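Triacylglycerol lipase (Clostridium botulinum, PDB 5AH1) is a zinc-containing alpha/beta-hydrolase that probably cleaves triacylglycerol ester bonds and also acts as an esterase on synthetic polyesters. Local coordinates at residues A[331-336]-A[382-387]; A[345-350]-A[358-363]; A[349-354]-A[421-426]. All blocks are in the same frame, centred on the assembly; numbering follows the deposited sequence.

Contact 1 of 3, residues A[331-336]-A[382-387]; sequences WTTQAT and PNDGVV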
loop_
_atom_site.group_PDB
_atom_site.type_symbol
_atom_site.label_atom_id
_atom_site.label_comp_id
_atom_site.label_asym_id
_atom_site.label_seq_id
_atom_site.Cartn_x
_atom_site.Cartn_y
_atom_site.Cartn_z
ATOM N N TRP A 331 8.340 7.774 -0.611
ATOM C CA TRP A 331 9.540 6.972 -0.766
ATOM C C TRP A 331 9.393 6.075 -1.987
ATOM O O TRP A 331 8.367 5.400 -2.155
ATOM C CB TRP A 331 9.752 6.128 0.484
ATOM C CG TRP A 331 9.968 6.954 1.706
ATOM C CD1 TRP A 331 9.019 7.423 2.559
ATOM C CD2 TRP A 331 11.226 7.442 2.193
ATOM N NE1 TRP A 331 9.609 8.165 3.554
ATOM C CE2 TRP A 331 10.965 8.187 3.359
ATOM C CE3 TRP A 331 12.549 7.318 1.751
ATOM C CZ2 TRP A 331 11.980 8.800 4.100
ATOM C CZ3 TRP A 331 13.546 7.922 2.473
ATOM C CH2 TRP A 331 13.265 8.648 3.646
ATOM N N THR A 332 10.426 6.103 -2.829
ATOM C CA THR A 332 10.487 5.377 -4.093
ATOM C C THR A 332 11.539 4.272 -3.983
ATOM O O THR A 332 12.680 4.540 -3.578
ATOM C CB THR A 332 10.890 6.335 -5.243
ATOM O OG1 THR A 332 9.888 7.353 -5.390
ATOM C CG2 THR A 332 11.050 5.576 -6.558
ATOM N N THR A 333 11.134 3.048 -4.308
ATOM C CA THR A 333 12.045 1.921 -4.419
ATOM C C THR A 333 12.344 1.645 -5.884
ATOM O O THR A 333 11.468 1.807 -6.744
ATOM C CB THR A 333 11.454 0.662 -3.737
ATOM O OG1 THR A 333 10.029 0.622 -3.925
ATOM C CG2 THR A 333 11.735 0.675 -2.247
ATOM N N GLN A 334 13.567 1.198 -6.160
ATOM C CA GLN A 334 13.991 0.831 -7.512
ATOM C C GLN A 334 14.900 -0.385 -7.442
ATOM O O GLN A 334 15.764 -0.444 -6.571
ATOM C CB GLN A 334 14.741 1.985 -8.176
ATOM C CG GLN A 334 15.303 1.600 -9.541
ATOM C CD GLN A 334 15.954 2.740 -10.268
ATOM O OE1 GLN A 334 15.907 3.894 -9.838
ATOM N NE2 GLN A 334 16.560 2.423 -11.401
ATOM N N ALA A 335 14.713 -1.333 -8.360
ATOM C CA ALA A 335 15.602 -2.488 -8.437
ATOM C C ALA A 335 15.838 -2.934 -9.886
ATOM O O ALA A 335 16.223 -4.075 -10.140
ATOM C CB ALA A 335 15.103 -3.648 -7.574
ATOM N N THR A 336 15.641 -2.014 -10.826
ATOM C CA THR A 336 15.996 -2.224 -12.223
ATOM C C THR A 336 17.173 -1.354 -12.657
ATOM O O THR A 336 17.530 -0.366 -12.001
ATOM C CB THR A 336 14.818 -1.914 -13.163
ATOM O OG1 THR A 336 14.358 -0.582 -12.948
ATOM C CG2 THR A 336 13.663 -2.882 -12.934
ATOM N N PRO A 382 11.674 2.234 -15.543
ATOM C CA PRO A 382 12.300 1.812 -14.280
ATOM C C PRO A 382 11.255 1.416 -13.244
ATOM O O PRO A 382 10.205 2.061 -13.121
ATOM C CB PRO A 382 13.096 3.053 -13.845
ATOM C CG PRO A 382 13.404 3.762 -15.148
ATOM C CD PRO A 382 12.165 3.550 -15.985
ATOM N N ASN A 383 11.553 0.378 -12.474
ATOM C CA ASN A 383 10.585 -0.110 -11.496
ATOM C C ASN A 383 11.263 -0.888 -10.367
ATOM O O ASN A 383 12.491 -1.011 -10.335
ATOM C CB ASN A 383 9.473 -0.915 -12.209
ATOM C CG ASN A 383 9.975 -2.202 -12.831
ATOM O OD1 ASN A 383 10.163 -3.206 -12.137
ATOM N ND2 ASN A 383 10.206 -2.182 -14.146
ATOM N N ASP A 384 10.447 -1.365 -9.432
ATOM C CA ASP A 384 10.930 -2.135 -8.278
ATOM C C ASP A 384 10.425 -3.576 -8.295
ATOM O O ASP A 384 10.465 -4.269 -7.271
ATOM C CB ASP A 384 10.542 -1.452 -6.958
ATOM C CG ASP A 384 9.043 -1.460 -6.705
ATOM O OD1 ASP A 384 8.290 -2.038 -7.532
ATOM O OD2 ASP A 384 8.606 -0.862 -5.700
ATOM N N GLY A 385 9.939 -4.008 -9.461
ATOM C CA GLY A 385 9.349 -5.324 -9.631
ATOM C C GLY A 385 7.828 -5.306 -9.663
ATOM O O GLY A 385 7.201 -6.233 -10.194
ATOM N N VAL A 386 7.220 -4.264 -9.093
ATOM C CA VAL A 386 5.762 -4.178 -8.968
ATOM C C VAL A 386 5.205 -2.826 -9.415
ATOM O O VAL A 386 4.157 -2.789 -10.062
ATOM C CB VAL A 386 5.296 -4.541 -7.529
ATOM C CG1 VAL A 386 3.796 -4.480 -7.405
ATOM C CG2 VAL A 386 5.786 -5.920 -7.148
ATOM N N VAL A 387 5.913 -1.748 -9.091
ATOM C CA VAL A 387 5.440 -0.395 -9.369
ATOM C C VAL A 387 6.503 0.421 -10.092
ATOM O O VAL A 387 7.656 0.460 -9.684
ATOM C CB VAL A 387 5.021 0.341 -8.067
ATOM C CG1 VAL A 387 4.517 1.732 -8.360
ATOM C CG2 VAL A 387 3.950 -0.459 -7.326
#
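T333 and D384 meet beside the presumed catalytic site of an alpha/beta-hydrolase, where the loop leaving strand 327-331 runs past the loop carrying the likely triad acid. The hydroxyl OG1 of T333 donates to OD2 of D384 at 2.7 Å, on the anti lone pair of that oxygen. A chi1 of 36° sets OG1 between the backbone N and the carbonyl carbon of T333, facing the carboxylate; the same OG1 is also hydrogen-bonded to S228 OG. The CB of D384 packs on the carbonyl O of T333 (3.4 Å).

D384 OD2 is hydrogen-bonded to H426 ND1 as well, the pairing expected of the acid and histidine in a lipase triad, and the D384 side chain lies near the GxSxG nucleophile elbow. Its other oxygen, OD1, is gripped by two backbone amides of its own loop, V386 N and V387 N, each 2.9 Å away and arriving from opposite faces of the carboxylate. These Asx-type bonds, with the T333 hydroxyl on OD2, fix the rotation of the group.

Farther along, backbone and side chain alternate as partners. A335 N donates almost straight (177°) to N383 O at 3.0 Å, and N383 N donates in turn to T336 OG1, also at 3.0 Å. The T336 methyl CG2 lies over one face of the N383 side-chain amide, 3.6 Å from its OD1. That amide is held at both ends: OD1 accepts from G385 N in an Asx turn, on a lone pair in the carbonyl plane, while ND2 reaches F381 O and A360 O. On the more open flank, the extended Q334 chain sends NE2 to T336 O, two residues on, and its OE1 pairs with R420 NH1.

Contact 2 of 3, residues A[345-350]-A[358-363]; sequences SVAQIG and PTANLM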
loop_
_atom_site.group_PDB
_atom_site.type_symbol
_atom_site.label_atom_id
_atom_site.label_comp_id
_atom_site.label_asym_id
_atom_site.label_seq_id
_atom_site.Cartn_x
_atom_site.Cartn_y
_atom_site.Cartn_z
ATOM N N SER A 345 14.160 -1.236 -19.263
ATOM C CA SER A 345 14.598 -1.518 -17.894
ATOM C C SER A 345 14.465 -3.005 -17.609
ATOM O O SER A 345 13.471 -3.634 -17.981
ATOM C CB SER A 345 13.799 -0.725 -16.860
ATOM O OG SER A 345 14.177 0.642 -16.840
ATOM N N VAL A 346 15.475 -3.558 -16.953
ATOM C CA VAL A 346 15.522 -4.972 -16.611
ATOM C C VAL A 346 15.924 -5.157 -15.160
ATOM O O VAL A 346 16.552 -4.286 -14.557
ATOM C CB VAL A 346 16.501 -5.737 -17.514
ATOM C CG1 VAL A 346 16.057 -5.618 -18.945
ATOM C CG2 VAL A 346 17.911 -5.213 -17.357
ATOM N N ALA A 347 15.546 -6.286 -14.580
ATOM C CA ALA A 347 15.882 -6.558 -13.187
ATOM C C ALA A 347 17.381 -6.514 -12.928
ATOM O O ALA A 347 18.167 -7.045 -13.721
ATOM C CB ALA A 347 15.362 -7.925 -12.805
ATOM N N GLN A 348 17.774 -5.878 -11.823
ATOM C CA GLN A 348 19.127 -6.013 -11.290
ATOM C C GLN A 348 19.256 -7.356 -10.591
ATOM O O GLN A 348 18.518 -7.656 -9.659
ATOM C CB GLN A 348 19.436 -4.931 -10.254
ATOM C CG GLN A 348 19.459 -3.496 -10.761
ATOM C CD GLN A 348 19.620 -2.515 -9.616
ATOM O OE1 GLN A 348 18.651 -1.970 -9.107
ATOM N NE2 GLN A 348 20.846 -2.319 -9.185
ATOM N N ILE A 349 20.213 -8.154 -11.039
ATOM C CA ILE A 349 20.472 -9.452 -10.438
ATOM C C ILE A 349 21.162 -9.254 -9.094
ATOM O O ILE A 349 22.241 -8.664 -9.024
ATOM C CB ILE A 349 21.342 -10.321 -11.365
ATOM C CG1 ILE A 349 20.730 -10.375 -12.770
ATOM C CG2 ILE A 349 21.517 -11.724 -10.786
ATOM C CD1 ILE A 349 19.288 -10.855 -12.806
ATOM N N GLY A 350 20.531 -9.747 -8.032
ATOM C CA GLY A 350 21.003 -9.531 -6.678
ATOM C C GLY A 350 19.900 -8.827 -5.914
ATOM O O GLY A 350 19.189 -9.444 -5.115
ATOM N N PRO A 358 9.971 -11.446 -14.206
ATOM C CA PRO A 358 9.105 -11.237 -15.372
ATOM C C PRO A 358 8.271 -9.962 -15.277
ATOM O O PRO A 358 8.020 -9.308 -16.296
ATOM C CB PRO A 358 8.208 -12.479 -15.377
ATOM C CG PRO A 358 8.258 -13.005 -14.005
ATOM C CD PRO A 358 9.623 -12.662 -13.460
ATOM N N THR A 359 7.845 -9.604 -14.070
ATOM C CA THR A 359 7.042 -8.414 -13.877
ATOM C C THR A 359 7.886 -7.163 -14.133
ATOM O O THR A 359 7.440 -6.239 -14.819
ATOM C CB THR A 359 6.415 -8.391 -12.477
ATOM O OG1 THR A 359 7.434 -8.592 -11.495
ATOM C CG2 THR A 359 5.378 -9.503 -12.346
ATOM N N ALA A 360 9.101 -7.126 -13.593
ATOM C CA ALA A 360 10.013 -6.010 -13.837
ATOM C C ALA A 360 10.331 -5.879 -15.317
ATOM O O ALA A 360 10.371 -4.785 -15.855
ATOM C CB ALA A 360 11.293 -6.201 -13.056
ATOM N N ASN A 361 10.571 -7.005 -15.976
ATOM C CA ASN A 361 10.980 -6.958 -17.369
ATOM C C ASN A 361 9.810 -6.559 -18.274
ATOM O O ASN A 361 10.004 -5.819 -19.237
ATOM C CB ASN A 361 11.644 -8.278 -17.771
ATOM C CG ASN A 361 12.947 -8.522 -16.987
ATOM O OD1 ASN A 361 13.535 -7.580 -16.431
ATOM N ND2 ASN A 361 13.379 -9.778 -16.912
ATOM N N LEU A 362 8.597 -7.018 -17.974
ATOM C CA LEU A 362 7.455 -6.574 -18.771
ATOM C C LEU A 362 7.135 -5.096 -18.573
ATOM O O LEU A 362 6.919 -4.382 -19.538
ATOM C CB LEU A 362 6.217 -7.459 -18.535
ATOM C CG LEU A 362 6.268 -8.855 -19.179
ATOM C CD1 LEU A 362 4.908 -9.494 -19.158
ATOM C CD2 LEU A 362 6.814 -8.856 -20.625
ATOM N N MET A 363 7.109 -4.622 -17.335
ATOM C CA MET A 363 6.930 -3.197 -17.118
ATOM C C MET A 363 8.067 -2.405 -17.767
ATOM O O MET A 363 7.868 -1.303 -18.258
ATOM C CB MET A 363 6.919 -2.865 -15.627
ATOM C CG MET A 363 5.589 -3.048 -14.936
ATOM S SD MET A 363 5.629 -2.443 -13.219
ATOM C CE MET A 363 6.494 -3.796 -12.561
HETATM O O HOH W 1 12.453 -4.986 -20.103
#
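N361, on helix 357-363, reaches across to V346 and A347 of strand 345-347, the second strand of a small two-stranded antiparallel sheet whose other strand is 336-338. Strand 345-347 and helix segment 358-363 run nearly antiparallel, 175° between their directions, with axes 6.6 Å apart at closest.

From CB the N361 side chain leaves the helix with CG anti to the carbonyl carbon (chi1 -64°), which carries OD1 to the strand, obliquely to the V346 side chain. CG itself stays 4.2 Å from A347 N. Beyond it, OD1 does the touching: it accepts from A347 N at 3.0 Å, with the donor in the carbonyl plane and a C=O...N angle of 156°. The same oxygen rests against V346 CA at 3.3 Å, with V346 CB a little farther off. The side-chain carbonyl thus serves a strand amide on the edge facing the helix, while V346 pairs through its backbone with K337 on the neighbouring strand.

One helix residue back, the methyl of A360 points at the strand and meets the A347 methyl, a small apolar touch that lets the two backbones come close. Toward the strand's start, water 1 donates to both S345 O and N361 O, each 2.7 Å from it.

Contact 3 of 3, residues A[349-354]-A[421-426]; sequences IGPMNP and IINTDH. With K (potassium ion), chain C.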
loop_
_atom_site.group_PDB
_atom_site.type_symbol
_atom_site.label_atom_id
_atom_site.label_comp_id
_atom_site.label_asym_id
_atom_site.label_seq_id
_atom_site.Cartn_x
_atom_site.Cartn_y
_atom_site.Cartn_z
ATOM N N ILE A 349 20.213 -8.154 -11.039
ATOM C CA ILE A 349 20.472 -9.452 -10.438
ATOM C C ILE A 349 21.162 -9.254 -9.094
ATOM O O ILE A 349 22.241 -8.664 -9.024
ATOM C CB ILE A 349 21.342 -10.321 -11.365
ATOM C CG1 ILE A 349 20.730 -10.375 -12.770
ATOM C CG2 ILE A 349 21.517 -11.724 -10.786
ATOM C CD1 ILE A 349 19.288 -10.855 -12.806
ATOM N N GLY A 350 20.531 -9.747 -8.032
ATOM C CA GLY A 350 21.003 -9.531 -6.678
ATOM C C GLY A 350 19.900 -8.827 -5.914
ATOM O O GLY A 350 19.189 -9.444 -5.115
ATOM N N PRO A 351 19.707 -7.532 -6.186
ATOM C CA PRO A 351 18.661 -6.778 -5.490
ATOM C C PRO A 351 17.233 -7.249 -5.770
ATOM O O PRO A 351 16.401 -7.214 -4.875
ATOM C CB PRO A 351 18.870 -5.348 -6.007
ATOM C CG PRO A 351 20.299 -5.307 -6.424
ATOM C CD PRO A 351 20.572 -6.651 -6.989
ATOM N N MET A 352 16.942 -7.670 -6.996
ATOM C CA MET A 352 15.569 -8.036 -7.367
ATOM C C MET A 352 15.244 -9.490 -7.060
ATOM O O MET A 352 15.920 -10.396 -7.533
ATOM C CB MET A 352 15.335 -7.783 -8.862
ATOM C CG MET A 352 13.894 -7.976 -9.314
ATOM S SD MET A 352 12.792 -6.641 -8.833
ATOM C CE MET A 352 13.195 -5.423 -10.072
ATOM N N ASN A 353 14.194 -9.709 -6.278
ATOM C CA ASN A 353 13.684 -11.046 -6.043
ATOM C C ASN A 353 13.421 -11.708 -7.400
ATOM O O ASN A 353 12.765 -11.113 -8.244
ATOM C CB ASN A 353 12.371 -10.931 -5.272
ATOM C CG ASN A 353 11.870 -12.261 -4.735
ATOM O OD1 ASN A 353 12.028 -13.305 -5.366
ATOM N ND2 ASN A 353 11.222 -12.218 -3.574
ATOM N N PRO A 354 13.946 -12.925 -7.630
ATOM C CA PRO A 354 13.698 -13.600 -8.918
ATOM C C PRO A 354 12.213 -13.728 -9.291
ATOM O O PRO A 354 11.888 -13.756 -10.477
ATOM C CB PRO A 354 14.362 -14.965 -8.721
ATOM C CG PRO A 354 15.472 -14.668 -7.746
ATOM C CD PRO A 354 14.894 -13.687 -6.794
ATOM N N ILE A 421 15.243 5.024 -2.728
ATOM C CA ILE A 421 15.764 3.832 -2.080
ATOM C C ILE A 421 16.162 2.870 -3.186
ATOM O O ILE A 421 15.366 2.034 -3.634
ATOM C CB ILE A 421 14.739 3.206 -1.101
ATOM C CG1 ILE A 421 14.153 4.263 -0.149
ATOM C CG2 ILE A 421 15.396 2.076 -0.326
ATOM C CD1 ILE A 421 13.059 3.699 0.788
ATOM N N ILE A 422 17.387 3.028 -3.673
ATOM C CA ILE A 422 17.872 2.226 -4.788
ATOM C C ILE A 422 18.272 0.808 -4.349
ATOM O O ILE A 422 18.401 0.515 -3.154
ATOM C CB ILE A 422 19.046 2.905 -5.523
ATOM C CG1 ILE A 422 20.210 3.147 -4.565
ATOM C CG2 ILE A 422 18.583 4.220 -6.159
ATOM C CD1 ILE A 422 21.461 3.648 -5.232
ATOM N N ASN A 423 18.461 -0.067 -5.335
ATOM C CA ASN A 423 18.847 -1.458 -5.115
ATOM C C ASN A 423 17.925 -2.177 -4.136
ATOM O O ASN A 423 18.386 -3.016 -3.352
ATOM C CB ASN A 423 20.289 -1.529 -4.601
ATOM C CG ASN A 423 21.264 -0.830 -5.516
ATOM O OD1 ASN A 423 21.173 -0.935 -6.738
ATOM N ND2 ASN A 423 22.197 -0.093 -4.929
ATOM N N THR A 424 16.634 -1.853 -4.178
ATOM C CA THR A 424 15.675 -2.334 -3.196
ATOM C C THR A 424 14.384 -2.652 -3.915
ATOM O O THR A 424 13.770 -1.764 -4.507
ATOM C CB THR A 424 15.431 -1.259 -2.127
ATOM O OG1 THR A 424 16.672 -0.940 -1.489
ATOM C CG2 THR A 424 14.433 -1.732 -1.090
ATOM N N ASP A 425 13.978 -3.916 -3.899
ATOM C CA ASP A 425 12.740 -4.291 -4.574
ATOM C C ASP A 425 11.510 -3.984 -3.740
ATOM O O ASP A 425 11.601 -3.586 -2.584
ATOM C CB ASP A 425 12.761 -5.734 -5.137
ATOM C CG ASP A 425 12.567 -6.842 -4.102
ATOM O OD1 ASP A 425 11.756 -6.738 -3.162
ATOM O OD2 ASP A 425 13.217 -7.891 -4.293
ATOM N N HIS A 426 10.353 -4.193 -4.362
ATOM C CA HIS A 426 9.083 -3.798 -3.801
ATOM C C HIS A 426 8.831 -4.339 -2.394
ATOM O O HIS A 426 8.261 -3.642 -1.569
ATOM C CB HIS A 426 7.973 -4.274 -4.740
ATOM C CG HIS A 426 6.647 -3.639 -4.468
ATOM N ND1 HIS A 426 6.393 -2.312 -4.737
ATOM C CD2 HIS A 426 5.499 -4.141 -3.962
ATOM C CE1 HIS A 426 5.145 -2.027 -4.408
ATOM N NE2 HIS A 426 4.579 -3.123 -3.938
HETATM K K K C . 15.306 -8.412 -3.076
HETATM O O HOH W 2 16.719 -10.127 -4.078
HETATM O O HOH W 3 11.592 -9.532 -2.250
HETATM O O HOH W 4 14.182 -10.492 -2.491
HETATM O O HOH W 5 16.698 -8.808 -0.968
#
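The carboxylate of D425 is the flat group here, and the backbone of 351-353 lines its OD2 end. A potassium ion sits off one face, 2.5 Å from OD2; the backbone amide N353 N is displaced to the opposite face and donates to the same oxygen at 2.9 Å, on its anti side and 22° out of the carboxylate plane. A D425 chi1 of 77°, with CG between the backbone N and the carbonyl carbon, turns OD2 to both. OD1 stays 3.9 Å from the ion and instead accepts from M427 N and water 3, which also takes a hydrogen bond from N353 ND2; N353 OD1 accepts from I355 N.

Next to OD2 in the potassium shell, roughly at a right angle to it, P351 O lies 2.4 Å from the potassium. D428 and waters 2, 4 and 5 also belong to this seven-atom shell; water 2 donates to G350 O. The P351 ring lies alongside N423, with P351 CB 3.6 Å from N423 O.

P351 O and D425 OD2, both negatively polarised and only 3.3 Å apart, would probably repel without the cation. The potassium thus bridges two loops far apart in sequence and may steady the one leading into H426, the probable triad histidine.

From the N terminus, the chain leaves strand 327-331 of the central parallel sheet through 331-336, makes the antiparallel pair 336-338/345-347, and closes a short loop at contact 2, where helix 357-363 turns back on the second strand. It then reaches 382-387, closing the wider loop of contact 1, within which contact 2 lies entirely. Contact 3 begins inside that loop, at 349-354, but closes later, at 421-426 beyond strand 415-417, so contacts 1 and 3 cross. Joints between them include A335 O to Q348 N, G385 O to T359 OG1, T332 O to I421 N and Q348 NE2 to N423 OD1. Together they tie the small sheet and helix to three loops that flank strands of the central sheet.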